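Local atomic coordinates of prephenate dehydratase (Arthrobacter aurescens, PDB entry 3MWB), a protein that probably catalyses the decarboxylating dehydration of prephenate to phenylpyruvate in L-phenylalanine biosynthesis and binds L-phenylalanine at its ACT domain. Residues A[80-85]-A[278-283]; A[54-59]-A[184-189]; A[204-209]-A[269-274]. All blocks are in the same frame, centred on the assembly; numbering follows the deposited sequence. Where two conformers were deposited one is given.

In the fold
Interactions 1 and 2 sit side by side, their centres about 9 Å apart, and share the mixed sheet in which strand 181-188 lies between strands 54-60 and 81-89; they touch through backbone bonds such as Arg-81 N to Ser-188 O. Interaction 3, its centre about 20 Å from that of interaction 1 and 22 Å from that of interaction 2, lies at the rim of the antiparallel ACT sheet, where helix 258-270 leads into strand 275-281 beside strand 200-207. Along the chain the segments of interactions 1 and 2 alternate, while both segments of interaction 3 fall between those of interaction 1. Interaction 1, between strands 81-89 and 275-281, joins the dehydratase part to the phenylalanine-binding ACT domain.

Interaction 1: residues A[80-85]-A[278-283]; sequences LRIIRE and GSYARA
Ile-82 lays its CG2 methyl over the face of the Tyr-280 ring, 3.4 Å from the ring centroid and 11° off the normal, a CH-pi contact. It marks the seam where the edge strand 81-89 of the dehydratase sheet meets the edge strand 275-281 of the ACT-domain sheet. The segments run nearly parallel; a backbone hydrogen bond joins Ile-82 to Leu-277, and beyond it the strands stand 5.8 Å apart between axes, bridged by two waters. One water donates to both Ile-82 O and Ser-279 O; a second accepts from Glu-85 N and donates to Ala-281 O. Tyr-280 holds CG between its backbone N and carbonyl carbon, which stands the ring across the seam, with CE1 3.5 Å from Ile-82 CG2. Its hydroxyl meets Thr-203 OG1 on the neighbouring ACT strand. At Gly-278 a CB would run into Ile-82 O, and the positive phi would press a side chain against the preceding carbonyl oxygen; Arg-81 CD packs against Gly-278 N. Farther along, Glu-85 crosses the tyrosine at about a right angle, its carboxylate plane turned 61° from the ring and its CD at the ring edge. The two carboxylate oxygens divide the work. OE1 forms salt bridges with Lys-201 and Arg-183, which would probably stabilise the negative charge in this buried place. OE2 reaches past the ring to the chain just past the strand, where its anti lone pair takes the N-H of Ala-283 at 2.8 Å, with an N-H...O angle of 160°.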
# COMPACT_ATOMS: atom_id res chain seq x y z
N LEU A 80 -2.20 28.08 14.77
CA LEU A 80 -2.75 27.84 16.10
C LEU A 80 -2.28 26.49 16.62
O LEU A 80 -1.88 25.62 15.83
CB LEU A 80 -4.26 27.84 16.04
CG LEU A 80 -5.02 29.13 15.78
CD1 LEU A 80 -6.48 28.77 15.58
CD2 LEU A 80 -4.88 30.11 16.93
N ARG A 81 -2.35 26.30 17.94
CA ARG A 81 -2.05 25.00 18.55
C ARG A 81 -3.08 24.59 19.59
O ARG A 81 -3.43 25.36 20.46
CB ARG A 81 -0.68 25.02 19.23
CG ARG A 81 0.48 25.42 18.32
CD ARG A 81 0.82 24.33 17.28
NE ARG A 81 1.91 24.79 16.42
CZ ARG A 81 3.19 24.77 16.78
NH1 ARG A 81 3.55 24.30 17.97
NH2 ARG A 81 4.12 25.22 15.94
N ILE A 82 -3.53 23.35 19.50
CA ILE A 82 -4.27 22.74 20.59
C ILE A 82 -3.32 22.46 21.74
O ILE A 82 -2.33 21.74 21.58
CB ILE A 82 -4.93 21.43 20.12
CG1 ILE A 82 -5.93 21.72 19.00
CG2 ILE A 82 -5.61 20.72 21.32
CD1 ILE A 82 -6.38 20.46 18.17
N ILE A 83 -3.61 23.02 22.91
CA ILE A 83 -2.79 22.79 24.11
C ILE A 83 -3.46 21.85 25.13
O ILE A 83 -2.81 21.35 26.04
CB ILE A 83 -2.43 24.12 24.78
CG1 ILE A 83 -3.68 24.82 25.33
CG2 ILE A 83 -1.72 25.04 23.77
CD1 ILE A 83 -3.37 26.18 26.08
N ARG A 84 -4.77 21.62 24.96
CA ARG A 84 -5.55 20.79 25.87
C ARG A 84 -6.80 20.31 25.17
O ARG A 84 -7.37 21.02 24.33
CB ARG A 84 -5.98 21.57 27.10
CG ARG A 84 -6.81 20.75 28.09
CD ARG A 84 -7.27 21.60 29.27
NE ARG A 84 -6.14 21.96 30.11
CZ ARG A 84 -5.74 21.26 31.17
NH1 ARG A 84 -6.39 20.15 31.51
NH2 ARG A 84 -4.70 21.67 31.86
N GLU A 85 -7.23 19.11 25.52
CA GLU A 85 -8.51 18.63 25.08
C GLU A 85 -9.33 18.29 26.33
O GLU A 85 -8.76 18.00 27.37
CB GLU A 85 -8.34 17.44 24.11
CG GLU A 85 -7.84 16.15 24.74
CD GLU A 85 -8.14 14.92 23.87
OE1 GLU A 85 -8.60 15.07 22.72
OE2 GLU A 85 -7.89 13.79 24.34
N GLY A 278 -0.48 20.84 17.00
CA GLY A 278 -0.08 20.62 18.38
C GLY A 278 -0.07 19.17 18.79
O GLY A 278 -0.72 18.30 18.17
N SER A 279 0.73 18.92 19.82
CA SER A 279 0.74 17.67 20.56
C SER A 279 0.28 18.06 21.95
O SER A 279 0.62 19.15 22.43
CB SER A 279 2.15 17.05 20.62
OG SER A 279 2.57 16.65 19.33
N TYR A 280 -0.52 17.20 22.57
CA TYR A 280 -1.16 17.54 23.83
C TYR A 280 -1.65 16.26 24.50
O TYR A 280 -1.89 15.24 23.81
CB TYR A 280 -2.33 18.55 23.63
CG TYR A 280 -3.31 18.09 22.58
CD1 TYR A 280 -3.06 18.36 21.22
CD2 TYR A 280 -4.43 17.34 22.91
CE1 TYR A 280 -3.91 17.89 20.23
CE2 TYR A 280 -5.32 16.86 21.88
CZ TYR A 280 -5.03 17.16 20.56
OH TYR A 280 -5.86 16.76 19.52
N ALA A 281 -1.81 16.32 25.82
CA ALA A 281 -2.23 15.17 26.61
C ALA A 281 -3.63 14.72 26.22
O ALA A 281 -4.52 15.55 26.01
CB ALA A 281 -2.18 15.51 28.12
N ARG A 282 -3.82 13.40 26.11
CA ARG A 282 -5.15 12.81 25.94
C ARG A 282 -5.98 13.01 27.21
O ARG A 282 -5.50 12.72 28.31
CB ARG A 282 -5.08 11.30 25.62
CG ARG A 282 -4.33 10.96 24.30
CD ARG A 282 -4.36 9.46 23.92
NE ARG A 282 -5.65 8.80 24.15
CZ ARG A 282 -6.45 8.31 23.20
NH1 ARG A 282 -6.13 8.38 21.91
NH2 ARG A 282 -7.60 7.74 23.55
N ALA A 283 -7.20 13.52 27.03
CA ALA A 283 -8.17 13.64 28.12
C ALA A 283 -8.35 12.32 28.87
O ALA A 283 -8.50 12.30 30.09
CB ALA A 283 -9.52 14.12 27.58
O HOH W 1 0.37 21.75 21.81
O HOH W 2 -5.30 17.68 27.28

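Interaction 2: residues A[54-59]-A[184-189]; sequences AAMVPI and FILVSR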
# COMPACT_ATOMS: atom_id res chain seq x y z
N ALA A 54 -6.18 31.78 25.06
CA ALA A 54 -6.64 30.53 24.48
C ALA A 54 -8.13 30.60 24.26
O ALA A 54 -8.83 31.38 24.91
CB ALA A 54 -6.28 29.37 25.40
N ALA A 55 -8.63 29.77 23.34
CA ALA A 55 -10.05 29.74 23.03
C ALA A 55 -10.56 28.32 23.21
O ALA A 55 -9.94 27.38 22.73
CB ALA A 55 -10.27 30.19 21.60
N MSE A 56 -11.69 28.16 23.91
CA MSE A 56 -12.29 26.86 24.15
C MSE A 56 -13.44 26.63 23.17
O MSE A 56 -14.47 27.31 23.23
CB MSE A 56 -12.80 26.75 25.59
CG MSE A 56 -13.31 25.35 25.96
SE MSE A 56 -11.88 23.98 26.01
CE MSE A 56 -10.99 24.34 27.71
N VAL A 57 -13.25 25.66 22.28
CA VAL A 57 -14.21 25.42 21.22
C VAL A 57 -14.53 23.94 21.09
O VAL A 57 -13.66 23.10 21.36
CB VAL A 57 -13.72 26.01 19.86
CG1 VAL A 57 -13.60 27.55 19.95
CG2 VAL A 57 -12.38 25.39 19.42
N PRO A 58 -15.77 23.60 20.68
CA PRO A 58 -16.13 22.19 20.58
C PRO A 58 -15.56 21.58 19.30
O PRO A 58 -15.40 22.28 18.29
CB PRO A 58 -17.65 22.22 20.50
CG PRO A 58 -17.97 23.52 19.81
CD PRO A 58 -16.84 24.48 20.16
N ILE A 59 -15.28 20.28 19.34
CA ILE A 59 -14.77 19.59 18.15
C ILE A 59 -15.48 18.29 17.84
O ILE A 59 -15.32 17.76 16.74
CB ILE A 59 -13.22 19.37 18.20
CG1 ILE A 59 -12.72 19.01 16.78
CG2 ILE A 59 -12.86 18.33 19.28
CD1 ILE A 59 -11.22 19.05 16.52
N PHE A 184 -13.99 18.95 23.46
CA PHE A 184 -13.58 20.33 23.25
C PHE A 184 -12.06 20.40 23.06
O PHE A 184 -11.34 19.51 23.50
CB PHE A 184 -13.95 21.20 24.47
CG PHE A 184 -15.43 21.29 24.75
CD1 PHE A 184 -16.07 20.32 25.56
CD2 PHE A 184 -16.19 22.35 24.26
CE1 PHE A 184 -17.43 20.41 25.85
CE2 PHE A 184 -17.55 22.45 24.52
CZ PHE A 184 -18.18 21.47 25.34
N ILE A 185 -11.60 21.48 22.44
CA ILE A 185 -10.17 21.76 22.36
C ILE A 185 -9.89 23.18 22.81
O ILE A 185 -10.70 24.10 22.62
CB ILE A 185 -9.57 21.49 20.92
CG1 ILE A 185 -10.39 22.20 19.84
CG2 ILE A 185 -9.45 19.99 20.67
CD1 ILE A 185 -9.77 22.20 18.45
N LEU A 186 -8.75 23.36 23.46
CA LEU A 186 -8.30 24.68 23.90
C LEU A 186 -7.15 25.08 22.99
O LEU A 186 -6.15 24.40 22.92
CB LEU A 186 -7.83 24.63 25.36
CG LEU A 186 -7.51 25.94 26.10
CD1 LEU A 186 -8.76 26.82 26.29
CD2 LEU A 186 -6.87 25.61 27.46
N VAL A 187 -7.31 26.19 22.29
CA VAL A 187 -6.41 26.53 21.21
C VAL A 187 -5.66 27.84 21.48
O VAL A 187 -6.28 28.83 21.80
CB VAL A 187 -7.20 26.63 19.90
CG1 VAL A 187 -6.28 26.91 18.75
CG2 VAL A 187 -7.98 25.31 19.66
N SER A 188 -4.34 27.84 21.33
CA SER A 188 -3.55 29.06 21.53
C SER A 188 -2.71 29.37 20.30
O SER A 188 -2.70 28.60 19.34
CB SER A 188 -2.63 28.90 22.75
OG SER A 188 -3.37 28.60 23.91
N ARG A 189 -2.00 30.50 20.33
CA ARG A 189 -0.97 30.80 19.35
C ARG A 189 0.19 29.81 19.58
O ARG A 189 0.33 29.29 20.69
CB ARG A 189 -0.46 32.25 19.51
CG ARG A 189 -1.51 33.34 19.22
CD ARG A 189 -0.94 34.77 19.34
NE ARG A 189 -0.43 35.12 20.67
CZ ARG A 189 -1.18 35.40 21.75
NH1 ARG A 189 -2.51 35.37 21.70
NH2 ARG A 189 -0.59 35.69 22.89
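Phe-184 brings CD2 to 3.7 Å from Pro-58 CA, while its CB meets the selenium of Met-56, a selenomethionine, at 3.8 Å. The Met-56 chain, bent at chi2 and chi3, doubles back so that CE comes to rest 3.6 Å from Leu-186 CD1. The same leucine methyl also touches Ala-54 CB, joining one apolar row. On the other face Val-57 CG2 rests on Ile-185 CG1 at 3.8 Å, and Ile-185 CD1 continues to Ile-59 CD1. Between the two layers of side chains four backbone hydrogen bonds set the register. Val-57 and Ile-185 bond to each other at nearly straight angles, with Ile-185 N to Val-57 O the shorter at 2.8 Å. Ala-55 and Val-187 form the next hydrogen-bonded pair, its donors tilted about 20° from the carbonyl planes. Between them Met-56 faces Leu-186 as a non-hydrogen-bonded pair, with weak CA-H...O contacts from Met-56 CA to Ile-185 O and Leu-186 CA to Ala-55 O. Helices close over both sides: Thr-19 and Ala-22 of helix 18-23 meet Phe-184, and Leu-44 of helix 40-48 meets Ala-55 and Val-187. Exchanging Phe-184 for an alanine would probably open a gap beside Pro-58 and leave Thr-19 and Ala-22 without the ring they pack on. Strand 8-12 flanks 54-60, and strand 81-89 flanks 181-188. A returning strand set antiparallel into an otherwise parallel sheet, with helices packed on its faces, is the arrangement of the periplasmic-binding-protein-like (type 2) fold, to which the dehydratase domain belongs.

Interaction 3: residues A[204-209]-A[269-274]; sequences VVVPLP and RISPAT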
# COMPACT_ATOMS: atom_id res chain seq x y z
N VAL A 204 -2.98 17.31 13.02
CA VAL A 204 -2.49 17.96 11.81
C VAL A 204 -3.62 18.22 10.81
O VAL A 204 -4.65 17.54 10.82
CB VAL A 204 -1.40 17.14 11.07
CG1 VAL A 204 -0.13 17.12 11.86
CG2 VAL A 204 -1.90 15.71 10.72
N VAL A 205 -3.41 19.19 9.93
CA VAL A 205 -4.32 19.41 8.82
C VAL A 205 -3.51 19.28 7.56
O VAL A 205 -2.52 20.00 7.39
CB VAL A 205 -5.02 20.80 8.89
CG1 VAL A 205 -5.76 21.10 7.54
CG2 VAL A 205 -5.97 20.86 10.08
N VAL A 206 -3.89 18.33 6.70
CA VAL A 206 -3.11 18.02 5.49
C VAL A 206 -3.91 18.36 4.24
O VAL A 206 -4.93 17.71 3.95
CB VAL A 206 -2.62 16.53 5.45
CG1 VAL A 206 -1.65 16.29 4.29
CG2 VAL A 206 -2.01 16.12 6.83
N PRO A 207 -3.45 19.38 3.50
CA PRO A 207 -4.04 19.74 2.21
C PRO A 207 -3.73 18.65 1.19
O PRO A 207 -2.60 18.15 1.13
CB PRO A 207 -3.32 21.04 1.83
CG PRO A 207 -2.77 21.58 3.13
CD PRO A 207 -2.42 20.34 3.92
N LEU A 208 -4.72 18.27 0.41
CA LEU A 208 -4.52 17.36 -0.70
C LEU A 208 -3.91 18.10 -1.89
O LEU A 208 -4.51 19.05 -2.41
CB LEU A 208 -5.85 16.71 -1.07
CG LEU A 208 -5.85 15.59 -2.11
CD1 LEU A 208 -5.10 14.36 -1.61
CD2 LEU A 208 -7.27 15.25 -2.44
N PRO A 209 -2.72 17.66 -2.37
CA PRO A 209 -2.11 18.33 -3.52
C PRO A 209 -2.76 17.96 -4.84
O PRO A 209 -2.85 18.81 -5.73
CB PRO A 209 -0.66 17.83 -3.49
CG PRO A 209 -0.48 17.18 -2.14
CD PRO A 209 -1.83 16.65 -1.78
N ARG A 269 6.69 16.33 3.03
CA ARG A 269 7.20 16.01 1.70
C ARG A 269 6.06 15.89 0.67
O ARG A 269 6.15 16.46 -0.41
CB ARG A 269 8.13 14.78 1.72
CG ARG A 269 9.46 15.06 2.44
CD ARG A 269 10.49 13.92 2.35
NE ARG A 269 9.99 12.60 2.76
CZ ARG A 269 10.11 12.08 3.98
NH1 ARG A 269 10.69 12.78 4.96
NH2 ARG A 269 9.66 10.86 4.23
N ILE A 270 4.99 15.19 1.03
CA ILE A 270 3.82 15.01 0.13
C ILE A 270 3.04 16.32 -0.05
O ILE A 270 2.55 16.65 -1.15
CB ILE A 270 2.82 13.98 0.69
CG1 ILE A 270 3.43 12.57 0.72
CG2 ILE A 270 1.50 13.95 -0.12
CD1 ILE A 270 2.64 11.62 1.65
N SER A 271 2.94 17.06 1.06
CA SER A 271 2.11 18.24 1.14
C SER A 271 2.81 19.30 2.02
O SER A 271 2.57 19.37 3.23
CB SER A 271 0.74 17.86 1.73
OG SER A 271 -0.17 18.94 1.67
N PRO A 272 3.67 20.14 1.41
CA PRO A 272 4.44 21.15 2.15
C PRO A 272 3.60 22.20 2.91
O PRO A 272 4.12 22.86 3.82
CB PRO A 272 5.29 21.84 1.06
CG PRO A 272 5.35 20.86 -0.05
CD PRO A 272 4.08 20.06 -0.01
N ALA A 273 2.34 22.38 2.53
CA ALA A 273 1.47 23.29 3.27
C ALA A 273 0.77 22.64 4.47
O ALA A 273 -0.17 23.22 5.01
CB ALA A 273 0.45 23.99 2.34
N THR A 274 1.20 21.44 4.88
CA THR A 274 0.66 20.79 6.09
C THR A 274 0.74 21.72 7.31
O THR A 274 1.76 22.40 7.51
CB THR A 274 1.36 19.43 6.37
OG1 THR A 274 0.99 18.50 5.34
CG2 THR A 274 0.96 18.84 7.71
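With Ser-271 chi1 at -172°, its OG swings opposite the backbone N and meets Pro-207 O; at Thr-274, chi1 of -69° sets OG1 beside its own backbone N, turned back to Ser-271 O. The serine hydroxyl donates to Pro-207 O over 2.6 Å, approaching 19° out of the carbonyl plane. Ser-271 O in turn is gripped twice, by Thr-274 N at 3.0 Å and, in the carbonyl plane, by Thr-274 OG1 at 2.8 Å. The first of these bonds closes a type I turn from Ser-271 to Thr-274, which carries the chain from the end of helix 258-270 into strand 275-281. This helix-to-edge-strand connection belongs to the βαββαβ ACT domain, and it is fastened here to Val-206 and Pro-207 of the neighbouring strand. Val-206 lies alongside Thr-274, pointing the same way, its CG1 3.6 Å from Thr-274 OG1 and also against Ser-271 CB. The Pro-207 ring reaches the turn, with CG 3.6 Å from Ala-273 O and CD near the serine hydroxyl. Next to Pro-207, Leu-208 points its CB away from the turn and touches the bound phenylalanine. Trp-305 of the second subunit packs on Thr-274. At the helix end, Pro-209 CG lies 3.2 Å from Ile-270 O, with Ile-270 CG2 farther off at 4.3 Å.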